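TRNA dimethylallyltransferase (Staphylococcus epidermidis ATCC 12228, PDB 3D3Q) probably transfers a dimethylallyl group from dimethylallyl diphosphate to adenine 37 of tRNAs that read codons beginning with uridine. Local coordinates at residues Q110-N115 against E194-L199. Residues are numbered along the deposited sequence; the frame is centred on the assembly and turned at random.
Sequences QSLLYN and ENYDTL
Leu-113 and Tyr-114, at the end of helix 106-113, meet Glu-194 and Asn-195 in a single backbone bridge. Residues 194-196 lead into strand 197-204 of the parallel P-loop NTPase-type sheet, and residues 197-199 begin that strand. Tyr-114 is the first residue to leave helical geometry, and its CA lies 4.4 Å from the CA of Glu-194. Asn-195 N donates to Leu-113 O at 2.9 Å. This bond is close to straight, 168° at the hydrogen. Leu-113 O also takes a CA-H...O contact from Glu-194 CA, at 3.3 Å. Thus a carbonyl at the helix end is met by two neighbouring residues.

Side chains pack around this bridge. The CB of Glu-194 sits at the edge of the Tyr-114 ring, in its plane, 3.9 Å from Tyr-114 CD1. The Leu-113 CB lies over one face of that ring. Glu-194 OE1 forms a salt bridge with Lys-6. Tyr-196 turns its ring edge to the helix end. Tyr-196 CE1 lies 3.3 Å from Leu-112 O. Leu-112 CD1 packs on Tyr-196 CE1 at 3.8 Å. The two side chains cross at about a right angle. The CB of Leu-113 points away from residues 194-199, but with CG anti to the carbonyl carbon (chi1 -60°) CD2 comes back to meet Thr-198 CG2.

A backbone hydrogen bond joins Asn-115 to Thr-193, one residue after Tyr-114 and one before Glu-194. Helix 78-94 receives Leu-112 on Phe-81 and Tyr-196 on Ile-89. Tyr-196 also touches Leu-9 of strand 8-13, one of the two neighbours of strand 197-204 in the sheet.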
loop_
_atom_site.group_PDB
_atom_site.type_symbol
_atom_site.label_atom_id
_atom_site.label_comp_id
_atom_site.label_asym_id
_atom_site.label_seq_id
_atom_site.Cartn_x
_atom_site.Cartn_y
_atom_site.Cartn_z
ATOM N N GLN A 110 -7.164 5.419 0.444
ATOM C CA GLN A 110 -8.565 5.514 0.811
ATOM C C GLN A 110 -9.106 6.915 0.532
ATOM O O GLN A 110 -10.249 7.084 0.089
ATOM C CB GLN A 110 -8.792 5.129 2.282
ATOM C CG GLN A 110 -8.525 6.206 3.308
ATOM C CD GLN A 110 -9.177 5.884 4.650
ATOM O OE1 GLN A 110 -8.988 6.604 5.632
ATOM N NE2 GLN A 110 -9.958 4.800 4.692
ATOM N N SER A 111 -8.279 7.922 0.764
ATOM C CA SER A 111 -8.701 9.299 0.530
ATOM C C SER A 111 -9.152 9.449 -0.919
ATOM O O SER A 111 -10.051 10.233 -1.229
ATOM C CB SER A 111 -7.544 10.259 0.839
ATOM O OG SER A 111 -7.060 10.062 2.157
ATOM N N LEU A 112 -8.530 8.664 -1.794
ATOM C CA LEU A 112 -8.835 8.676 -3.221
ATOM C C LEU A 112 -9.995 7.773 -3.595
ATOM O O LEU A 112 -10.703 8.027 -4.566
ATOM C CB LEU A 112 -7.599 8.239 -4.024
ATOM C CG LEU A 112 -7.776 7.875 -5.505
ATOM C CD1 LEU A 112 -8.308 9.064 -6.304
ATOM C CD2 LEU A 112 -6.446 7.410 -6.045
ATOM N N LEU A 113 -10.184 6.709 -2.831
ATOM C CA LEU A 113 -11.247 5.766 -3.132
ATOM C C LEU A 113 -12.610 6.149 -2.568
ATOM O O LEU A 113 -13.631 5.951 -3.222
ATOM C CB LEU A 113 -10.857 4.373 -2.630
ATOM C CG LEU A 113 -9.577 3.818 -3.266
ATOM C CD1 LEU A 113 -9.224 2.495 -2.626
ATOM C CD2 LEU A 113 -9.781 3.654 -4.766
ATOM N N TYR A 114 -12.617 6.726 -1.374
ATOM C CA TYR A 114 -13.861 7.085 -0.712
ATOM C C TYR A 114 -13.984 8.557 -0.392
ATOM O O TYR A 114 -12.992 9.214 -0.109
ATOM C CB TYR A 114 -13.971 6.294 0.587
ATOM C CG TYR A 114 -13.666 4.827 0.412
ATOM C CD1 TYR A 114 -14.408 4.062 -0.472
ATOM C CD2 TYR A 114 -12.634 4.210 1.123
ATOM C CE1 TYR A 114 -14.143 2.726 -0.657
ATOM C CE2 TYR A 114 -12.355 2.858 0.950
ATOM C CZ TYR A 114 -13.126 2.123 0.047
ATOM O OH TYR A 114 -12.911 0.789 -0.173
ATOM N N ASN A 115 -15.207 9.069 -0.418
ATOM C CA ASN A 115 -15.441 10.465 -0.098
ATOM C C ASN A 115 -15.900 10.661 1.325
ATOM O O ASN A 115 -16.944 11.262 1.545
ATOM C CB ASN A 115 -16.504 11.042 -1.005
ATOM C CG ASN A 115 -15.935 11.620 -2.245
ATOM O OD1 ASN A 115 -16.659 12.207 -3.038
ATOM N ND2 ASN A 115 -14.620 11.468 -2.434
ATOM N N GLU A 194 -17.870 5.409 -2.317
ATOM C CA GLU A 194 -16.831 5.033 -3.271
ATOM C C GLU A 194 -16.935 5.767 -4.596
ATOM O O GLU A 194 -17.994 5.826 -5.202
ATOM C CB GLU A 194 -16.846 3.528 -3.523
ATOM C CG GLU A 194 -18.163 3.009 -4.039
ATOM C CD GLU A 194 -18.123 1.514 -4.306
ATOM O OE1 GLU A 194 -19.206 0.923 -4.565
ATOM O OE2 GLU A 194 -17.009 0.932 -4.264
ATOM N N ASN A 195 -15.810 6.304 -5.045
ATOM C CA ASN A 195 -15.778 7.047 -6.269
ATOM C C ASN A 195 -15.520 6.208 -7.488
ATOM O O ASN A 195 -15.845 6.622 -8.589
ATOM C CB ASN A 195 -14.730 8.141 -6.182
ATOM C CG ASN A 195 -14.951 9.051 -4.990
ATOM O OD1 ASN A 195 -16.093 9.359 -4.638
ATOM N ND2 ASN A 195 -13.861 9.482 -4.355
ATOM N N TYR A 196 -14.946 5.029 -7.320
ATOM C CA TYR A 196 -14.660 4.211 -8.484
ATOM C C TYR A 196 -15.017 2.749 -8.331
ATOM O O TYR A 196 -15.181 2.247 -7.220
ATOM C CB TYR A 196 -13.171 4.314 -8.842
ATOM C CG TYR A 196 -12.624 5.723 -8.852
ATOM C CD1 TYR A 196 -12.097 6.301 -7.697
ATOM C CD2 TYR A 196 -12.625 6.477 -10.025
ATOM C CE1 TYR A 196 -11.575 7.599 -7.719
ATOM C CE2 TYR A 196 -12.115 7.770 -10.057
ATOM C CZ TYR A 196 -11.591 8.323 -8.911
ATOM O OH TYR A 196 -11.078 9.595 -8.980
ATOM N N ASP A 197 -15.144 2.082 -9.475
ATOM C CA ASP A 197 -15.420 0.647 -9.523
ATOM C C ASP A 197 -14.043 0.002 -9.341
ATOM O O ASP A 197 -13.505 -0.620 -10.266
ATOM C CB ASP A 197 -15.979 0.252 -10.892
ATOM C CG ASP A 197 -16.033 -1.252 -11.077
ATOM O OD1 ASP A 197 -16.130 -1.728 -12.228
ATOM O OD2 ASP A 197 -15.971 -1.969 -10.057
ATOM N N THR A 198 -13.486 0.150 -8.142
ATOM C CA THR A 198 -12.140 -0.337 -7.824
ATOM C C THR A 198 -11.874 -1.837 -7.793
ATOM O O THR A 198 -12.723 -2.633 -7.411
ATOM C CB THR A 198 -11.649 0.251 -6.466
ATOM O OG1 THR A 198 -12.278 -0.448 -5.385
ATOM C CG2 THR A 198 -11.991 1.743 -6.365
ATOM N N LEU A 199 -10.671 -2.196 -8.221
ATOM C CA LEU A 199 -10.215 -3.575 -8.214
ATOM C C LEU A 199 -8.937 -3.516 -7.379
ATOM O O LEU A 199 -7.829 -3.592 -7.897
ATOM C CB LEU A 199 -9.920 -4.057 -9.637
ATOM C CG LEU A 199 -9.289 -5.446 -9.811
ATOM C CD1 LEU A 199 -9.822 -6.452 -8.797
ATOM C CD2 LEU A 199 -9.569 -5.898 -11.224
#